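Phosphoacetylglucosamine mutase (Aspergillus lentulus, PDB 5O9X) catalyses the interconversion of N-acetylglucosamine 6-phosphate and N-acetylglucosamine 1-phosphate, a phosphomutase step on the route to UDP-N-acetylglucosamine. Local coordinates at residues A[186-189]-A[190-194]; A[393-396]-A[397-401]; A[402-405]-A[406-409]; A[420-424]-A[425-429]. The protein carries 1 engineered substitution. All coordinates share one frame; numbering follows the deposited sequence.

Interaction 1: residues A[186-189]-A[190-194]; sequences PTEQ and GYYEK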
# COMPACT_ATOMS: atom_id res chain seq x y z
N PRO A 186 15.83 -13.40 6.33
CA PRO A 186 14.45 -13.56 5.76
C PRO A 186 13.47 -14.14 6.74
O PRO A 186 12.79 -15.13 6.47
CB PRO A 186 14.70 -14.51 4.60
CG PRO A 186 15.85 -15.39 5.08
CD PRO A 186 16.69 -14.56 6.01
N THR A 187 13.38 -13.53 7.92
CA THR A 187 12.51 -13.99 8.97
C THR A 187 11.88 -12.77 9.61
O THR A 187 12.34 -11.60 9.47
CB THR A 187 13.29 -14.70 10.10
OG1 THR A 187 14.15 -13.70 10.66
CG2 THR A 187 14.16 -15.91 9.56
N GLU A 188 10.83 -13.05 10.35
CA GLU A 188 10.14 -12.01 11.08
C GLU A 188 11.06 -11.33 12.08
O GLU A 188 11.03 -10.10 12.20
CB GLU A 188 8.94 -12.68 11.77
CG GLU A 188 7.85 -11.74 12.03
CD GLU A 188 6.62 -12.41 12.61
OE1 GLU A 188 6.18 -13.44 12.05
OE2 GLU A 188 6.18 -11.89 13.66
N GLN A 189 11.89 -12.12 12.81
CA GLN A 189 12.94 -11.48 13.69
C GLN A 189 13.86 -10.55 12.88
O GLN A 189 14.24 -9.50 13.37
CB GLN A 189 13.82 -12.57 14.32
CG GLN A 189 14.83 -12.05 15.34
CD GLN A 189 15.54 -13.19 16.11
OE1 GLN A 189 14.96 -14.22 16.37
NE2 GLN A 189 16.78 -12.98 16.49
N GLY A 190 14.30 -10.97 11.66
CA GLY A 190 15.21 -10.18 10.88
C GLY A 190 14.56 -8.83 10.49
O GLY A 190 15.19 -7.76 10.52
N TYR A 191 13.29 -8.90 10.15
CA TYR A 191 12.49 -7.65 9.86
C TYR A 191 12.51 -6.67 11.04
O TYR A 191 12.85 -5.49 10.86
CB TYR A 191 11.06 -8.06 9.50
CG TYR A 191 10.07 -6.92 9.38
CD1 TYR A 191 9.91 -6.28 8.16
CD2 TYR A 191 9.30 -6.48 10.50
CE1 TYR A 191 9.00 -5.23 8.02
CE2 TYR A 191 8.42 -5.37 10.38
CZ TYR A 191 8.28 -4.78 9.16
OH TYR A 191 7.42 -3.73 8.98
N TYR A 192 12.25 -7.16 12.27
CA TYR A 192 12.24 -6.25 13.45
C TYR A 192 13.63 -5.67 13.73
O TYR A 192 13.75 -4.46 14.05
CB TYR A 192 11.77 -6.95 14.74
CG TYR A 192 10.36 -7.52 14.61
CD1 TYR A 192 9.31 -6.73 14.08
CD2 TYR A 192 10.09 -8.85 14.98
CE1 TYR A 192 7.98 -7.29 13.90
CE2 TYR A 192 8.80 -9.42 14.83
CZ TYR A 192 7.78 -8.64 14.29
OH TYR A 192 6.54 -9.20 14.14
N GLU A 193 14.65 -6.53 13.57
CA GLU A 193 16.05 -6.13 13.81
C GLU A 193 16.47 -5.01 12.85
O GLU A 193 17.14 -4.01 13.24
CB GLU A 193 16.94 -7.38 13.62
CG GLU A 193 16.79 -8.28 14.81
CD GLU A 193 17.60 -9.58 14.70
OE1 GLU A 193 18.02 -9.94 13.58
OE2 GLU A 193 17.82 -10.21 15.77
N LYS A 194 16.10 -5.17 11.59
CA LYS A 194 16.46 -4.15 10.57
C LYS A 194 15.77 -2.82 10.83
O LYS A 194 16.44 -1.75 10.80
CB LYS A 194 16.10 -4.63 9.17
CG LYS A 194 16.68 -3.75 8.04
CD LYS A 194 16.02 -4.20 6.73
CE LYS A 194 16.44 -3.35 5.52
NZ LYS A 194 17.87 -3.56 5.25
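Thr-187 holds the N-cap of helix 188-202, and its side chain meets the first turn at Gly-190. Here Thr-187 OG1 accepts from Gly-190 N at 2.9 Å, because a chi1 of 63° sets the hydroxyl between the backbone N and the carbonyl carbon, facing the turn. Regular i to i+4 bonds follow, the first from Tyr-191 N to Thr-187 O (2.9 Å).

Two side-chain pairs with the same spacing brace this turn. Glu-188 and Tyr-192 run side by side in one direction, and Tyr-192 OH donates to Glu-188 OE2 over 2.8 Å, meeting the carboxylate on its anti side. The carboxylate and ring planes stand 79° apart, and Glu-188 O lies over one ring face toward its rim, 3.2 Å from Tyr-192 CD2. One residue further along, Gln-189 NE2 donates to Glu-193 OE2 at 3.0 Å with a nearly straight angle of 170°; the acceptor lies in the amide plane, yet the donor comes from above the carboxylate plane.

The Glu-188 carboxylate also bridges to Lys-224 and bonds a glycerol molecule, while Gln-166 shares the Tyr-192 hydroxyl. Helix 221-231 packs along Tyr-192, with Tyr-231 meeting its ring, and helix 164-176 lies against Tyr-191, whose ring meets Tyr-169 edge-to-face while its hydroxyl bonds Asp-427, just before helix 428-442.

Interaction 2: residues A[393-396]-A[397-401]; sequences ALKT and IKNTE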
# COMPACT_ATOMS: atom_id res chain seq x y z
N ALA A 393 21.33 8.00 -6.55
CA ALA A 393 21.08 8.71 -5.28
C ALA A 393 21.75 7.96 -4.14
O ALA A 393 22.44 8.57 -3.21
CB ALA A 393 19.55 8.90 -5.07
N LEU A 394 21.62 6.64 -4.17
CA LEU A 394 22.18 5.84 -3.07
C LEU A 394 23.70 5.95 -3.05
O LEU A 394 24.30 5.98 -1.95
CB LEU A 394 21.76 4.39 -3.13
CG LEU A 394 20.30 4.11 -2.84
CD1 LEU A 394 19.98 2.63 -3.14
CD2 LEU A 394 19.97 4.47 -1.37
N LYS A 395 24.29 5.97 -4.25
CA LYS A 395 25.76 6.10 -4.42
C LYS A 395 26.23 7.45 -3.88
O LYS A 395 27.12 7.48 -3.09
CB LYS A 395 26.20 5.89 -5.90
CG LYS A 395 26.72 4.49 -6.23
CD LYS A 395 27.37 4.38 -7.63
CE LYS A 395 28.54 5.36 -7.86
NZ LYS A 395 29.39 5.10 -9.07
N THR A 396 25.56 8.55 -4.27
CA THR A 396 25.77 9.87 -3.71
C THR A 396 25.65 9.88 -2.18
O THR A 396 26.53 10.42 -1.52
CB THR A 396 24.81 10.89 -4.29
OG1 THR A 396 24.89 10.86 -5.71
CG2 THR A 396 25.14 12.32 -3.79
N ILE A 397 24.57 9.29 -1.63
CA ILE A 397 24.34 9.27 -0.17
C ILE A 397 25.44 8.47 0.55
O ILE A 397 25.87 8.84 1.64
CB ILE A 397 22.92 8.73 0.15
CG1 ILE A 397 21.90 9.77 -0.38
CG2 ILE A 397 22.73 8.50 1.64
CD1 ILE A 397 20.46 9.26 -0.43
N LYS A 398 25.88 7.37 -0.07
CA LYS A 398 26.87 6.49 0.52
C LYS A 398 28.30 7.09 0.45
O LYS A 398 29.03 6.99 1.44
CB LYS A 398 26.87 5.10 -0.16
CG LYS A 398 27.74 4.03 0.54
CD LYS A 398 28.03 2.83 -0.35
CE LYS A 398 28.67 1.73 0.49
NZ LYS A 398 28.64 0.42 -0.22
N ASN A 399 28.66 7.71 -0.67
CA ASN A 399 30.06 8.03 -0.98
C ASN A 399 30.47 9.46 -0.83
O ASN A 399 31.65 9.73 -0.91
CB ASN A 399 30.40 7.61 -2.42
CG ASN A 399 30.22 6.11 -2.65
OD1 ASN A 399 30.38 5.31 -1.73
ND2 ASN A 399 29.88 5.74 -3.88
N THR A 400 29.53 10.41 -0.66
CA THR A 400 29.87 11.82 -0.53
C THR A 400 30.76 11.98 0.71
O THR A 400 30.51 11.34 1.73
CB THR A 400 28.59 12.66 -0.34
OG1 THR A 400 27.93 12.74 -1.61
CG2 THR A 400 28.91 14.09 0.09
N GLU A 401 31.81 12.80 0.64
CA GLU A 401 32.60 13.07 1.87
C GLU A 401 32.46 14.55 2.22
O GLU A 401 33.01 15.40 1.55
CB GLU A 401 34.07 12.72 1.64
CG GLU A 401 34.38 11.23 1.52
CD GLU A 401 35.72 11.05 0.78
OE1 GLU A 401 36.72 11.72 1.17
OE2 GLU A 401 35.76 10.30 -0.22
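Thr-396 and Thr-400 meet at the C-terminal turn of helix 391-399, in the alpha/beta domain III of the enzyme. The chain leaves helical backbone angles at Thr-400, and Thr-396 O takes both of that residue's donors: Thr-400 N at 3.1 Å and Thr-400 OG1 at 2.7 Å. They reach the carbonyl from opposite faces of its plane, so the last turn is closed by a backbone and a side-chain bond together. A chi1 of -75° places Thr-400 OG1 beside its own backbone N, which lets both donors converge on one oxygen.

The tight part lies on the buried face. Ile-397 CG1 comes within 3.1 Å of Ala-393 O, and Ile-397 CD1 follows at 3.5 Å from the same oxygen, which also accepts from Ile-397 N. Outward from the helix, Ile-397 and Leu-394 press on Phe-389 of strand 385-389 and on Thr-418 of helix 405-420.

The opposite character appears at Lys-395, Lys-398 and Asn-399, all solvent-exposed. Lys-395 and Asn-399 pass each other at a slant with no polar bond between their side chains, Lys-395 CG staying 4.1 Å from Asn-399 ND2.

Thr-396 OG1 turns back to bond the carbonyl of Asn-392, leaving its methyl to face the helix end: Thr-396 CG2 lies 3.6 Å from Thr-400 OG1.

Interaction 3: residues A[402-405]-A[406-409]; sequences PQSP and AQQR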
# COMPACT_ATOMS: atom_id res chain seq x y z
N PRO A 402 31.68 14.90 3.25
CA PRO A 402 31.37 16.35 3.26
C PRO A 402 32.45 17.15 4.06
O PRO A 402 33.18 16.54 4.78
CB PRO A 402 29.97 16.39 3.93
CG PRO A 402 29.58 14.96 4.17
CD PRO A 402 30.89 14.18 4.24
N GLN A 403 32.55 18.45 3.82
CA GLN A 403 33.59 19.32 4.36
C GLN A 403 33.49 19.35 5.89
O GLN A 403 34.49 19.35 6.51
CB GLN A 403 33.51 20.80 3.80
CG GLN A 403 34.57 21.81 4.39
CD GLN A 403 34.09 23.29 4.61
OE1 GLN A 403 34.51 24.19 3.87
NE2 GLN A 403 33.24 23.53 5.64
N SER A 404 32.30 19.39 6.51
CA SER A 404 32.19 19.70 7.97
C SER A 404 31.34 18.75 8.79
O SER A 404 30.48 17.96 8.23
CB SER A 404 31.72 21.16 8.14
OG SER A 404 30.34 21.08 7.79
N PRO A 405 31.57 18.75 10.12
CA PRO A 405 30.74 17.86 10.94
C PRO A 405 29.21 18.04 10.79
O PRO A 405 28.50 17.02 10.86
CB PRO A 405 31.20 18.18 12.37
CG PRO A 405 32.67 18.43 12.13
CD PRO A 405 32.68 19.29 10.90
N ALA A 406 28.69 19.27 10.62
CA ALA A 406 27.19 19.46 10.47
C ALA A 406 26.76 18.72 9.19
O ALA A 406 25.67 18.06 9.14
CB ALA A 406 26.80 20.97 10.35
N GLN A 407 27.61 18.78 8.15
CA GLN A 407 27.23 18.14 6.89
C GLN A 407 27.29 16.65 6.99
O GLN A 407 26.41 15.90 6.47
CB GLN A 407 28.07 18.69 5.69
CG GLN A 407 27.97 20.22 5.55
CD GLN A 407 28.96 20.77 4.51
OE1 GLN A 407 30.16 20.71 4.73
NE2 GLN A 407 28.45 21.36 3.44
N GLN A 408 28.31 16.16 7.70
CA GLN A 408 28.41 14.72 7.96
C GLN A 408 27.18 14.21 8.77
O GLN A 408 26.72 13.08 8.54
CB GLN A 408 29.70 14.44 8.78
CG GLN A 408 30.02 12.96 9.04
CD GLN A 408 30.24 12.17 7.72
OE1 GLN A 408 30.81 12.71 6.71
NE2 GLN A 408 29.75 10.91 7.70
N ARG A 409 26.74 14.96 9.77
CA ARG A 409 25.58 14.49 10.58
C ARG A 409 24.32 14.34 9.67
O ARG A 409 23.58 13.34 9.76
CB ARG A 409 25.28 15.48 11.75
CG ARG A 409 26.30 15.35 12.89
CD ARG A 409 25.91 16.15 14.15
NE ARG A 409 25.94 17.62 13.92
CZ ARG A 409 27.00 18.40 14.08
NH1 ARG A 409 28.15 17.87 14.45
NH2 ARG A 409 26.92 19.68 13.88
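Gln-407 reaches back over Ser-404, the N-cap of helix 405-420, in what amounts to one half of a capping box: the residue three places into the helix turns its side chain onto the N-cap. Its atoms can be followed in order. Gln-407 CB touches Pro-402 CB at 3.5 Å, the hydrophobic part of the contact. With chi1 at -56°, CG sits beside the residue's own backbone N, on the side of the serine, and Gln-407 CG packs 3.4 Å from Ser-404 OG. The chain then runs extended, carrying Gln-407 CD past the same hydroxyl.

At the tip, Gln-407 OE1 accepts from Ser-404 N at 3.1 Å, a weak bond with an N-H...O angle of only 129°. Ser-404 OG is also 3.1 Å from Gln-407 OE1, although its proton has another acceptor within reach and the bond is not settled. Gln-403 CB flanks this oxygen too, 3.5 Å from Gln-407 OE1. The reciprocal bond of a full capping box, from the backbone N of Gln-407 to the serine hydroxyl, does not form.

The backbone is firmer: Gln-408 N donates to Ser-404 O at 2.9 Å with an angle of 165°, and Arg-409 N pairs with Pro-405 O. Gln-408 sends its amide nitrogen onward to Glu-412. On this solvent-facing start of the helix, the Arg-409 chain bends back so that one face of its guanidinium covers the first turn, with Pro-405 O above it and Arg-409 NH1 3.7 Å from Pro-405 CB.

Interaction 4: residues A[420-424]-A[425-429]; sequences LINQA and VGDAI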
# COMPACT_ATOMS: atom_id res chain seq x y z
N LEU A 420 15.94 2.68 6.73
CA LEU A 420 14.69 2.62 7.47
C LEU A 420 13.52 2.44 6.45
O LEU A 420 12.59 1.67 6.72
CB LEU A 420 14.48 3.87 8.32
CG LEU A 420 13.17 4.00 9.14
CD1 LEU A 420 13.17 3.02 10.34
CD2 LEU A 420 12.89 5.39 9.71
N ILE A 421 13.61 3.13 5.31
CA ILE A 421 12.45 3.26 4.42
C ILE A 421 12.30 2.04 3.58
O ILE A 421 13.21 1.73 2.81
CB ILE A 421 12.32 4.66 3.74
CG1 ILE A 421 11.85 5.60 4.81
CG2 ILE A 421 11.22 4.71 2.69
CD1 ILE A 421 10.73 4.95 5.65
N ASN A 422 11.15 1.36 3.76
CA ASN A 422 10.91 0.12 3.07
C ASN A 422 10.79 0.44 1.58
O ASN A 422 9.90 1.14 1.12
CB ASN A 422 9.69 -0.61 3.64
CG ASN A 422 9.65 -2.10 3.27
OD1 ASN A 422 9.92 -2.47 2.10
ND2 ASN A 422 9.29 -2.97 4.27
N GLN A 423 11.77 -0.04 0.84
CA GLN A 423 11.88 0.27 -0.56
C GLN A 423 10.86 -0.58 -1.37
O GLN A 423 10.54 -1.72 -0.96
CB GLN A 423 13.35 0.03 -0.95
CG GLN A 423 14.33 0.83 -0.08
CD GLN A 423 14.15 2.35 -0.28
OE1 GLN A 423 14.41 2.88 -1.39
NE2 GLN A 423 13.69 3.04 0.77
N ALA A 424 10.34 0.04 -2.45
CA ALA A 424 9.29 -0.46 -3.43
C ALA A 424 7.79 -0.28 -3.06
O ALA A 424 7.16 0.77 -3.36
CB ALA A 424 9.59 -1.88 -3.95
N VAL A 425 7.20 -1.31 -2.47
CA VAL A 425 5.87 -1.18 -1.91
C VAL A 425 6.11 -0.57 -0.50
O VAL A 425 7.03 -0.91 0.21
CB VAL A 425 5.10 -2.56 -1.91
CG1 VAL A 425 3.73 -2.49 -1.22
CG2 VAL A 425 4.92 -3.04 -3.35
N GLY A 426 5.24 0.31 -0.10
CA GLY A 426 5.46 0.94 1.20
C GLY A 426 5.25 0.01 2.35
O GLY A 426 4.72 -1.12 2.18
N ASP A 427 5.69 0.45 3.52
CA ASP A 427 5.49 -0.33 4.75
C ASP A 427 4.95 0.65 5.78
O ASP A 427 5.69 1.52 6.22
CB ASP A 427 6.85 -0.96 5.14
CG ASP A 427 6.83 -1.61 6.52
OD1 ASP A 427 5.87 -1.39 7.26
OD2 ASP A 427 7.77 -2.33 6.88
N ALA A 428 3.69 0.53 6.18
CA ALA A 428 3.08 1.43 7.14
C ALA A 428 3.81 1.62 8.49
O ALA A 428 3.92 2.75 9.01
CB ALA A 428 1.62 1.10 7.39
N ILE A 429 4.32 0.53 9.06
CA ILE A 429 4.96 0.68 10.35
C ILE A 429 6.31 1.36 10.20
O ILE A 429 6.68 2.14 11.08
CB ILE A 429 5.10 -0.71 11.01
CG1 ILE A 429 3.67 -1.18 11.42
CG2 ILE A 429 6.19 -0.69 12.12
CD1 ILE A 429 3.56 -2.59 12.01
O HOH W 1 7.96 2.33 3.64
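Asp-427 OD2 is met by two groups, Asn-422 ND2 across the loop and, in a probable and very short hydrogen bond, Tyr-191 OH from helix 188-202. The amide bond measures 3.1 Å from Asn-422 ND2 to Asp-427 OD2, with an N-H...O angle of 153°, and uses the anti lone pair of the oxygen. The side chains cross at about a right angle, their amide and carboxylate planes 62° apart. A chi1 of -162° swings the Asn-422 amide away from its backbone N and over the aspartate, and the approach is tight at the root as well, with Asn-422 CB 3.2 Å from Asp-427 CB.

The other oxygen serves the helix. Asp-427 is the N-cap of helix 428-442, where Asp-427 OD1 accepts weakly from Ile-429 N at 3.1 Å, and again weakly from Ser-430 N. A water ties the two sides of the loop together, accepting from Asp-427 N at 2.9 Å and more weakly from Asn-422 N.

The turn is probably somewhat strained: Ala-424 has a positive phi, uncommon for a residue with a side chain, and Val-425 N is buried without a polar partner. The Val-425 side chain stands about 7 Å from the bound glucose 1,6-bisphosphate.

The loop thus joins the end of helix 405-420 to the start of helix 428-442. Thr-386 of strand 385-389 bonds the Asn-422 carbonyl, while helix 164-176 covers Val-425 through His-168 and Asp-427 through Pro-165.

Three of the four contacts cap the start of a helix and one closes the end of one, yet their chemistry differs with their place in the fold. Interaction 4 is buried near the chain centre, and interaction 3 is a surface contact about 35 Å from that centre, with a weak amide cap and exposed polar side chains. Interactions 1 and 2 are partly buried. Interactions 2 and 3 adjoin in sequence, and interactions 3 and 4 sit at the start and just past the end of helix 405-420. Apart from the adjoining pair, only interactions 1 and 4 touch: a probable tyrosine-aspartate hydrogen bond links the domain II and III sequence regions, giving the carboxylate cap a further partner.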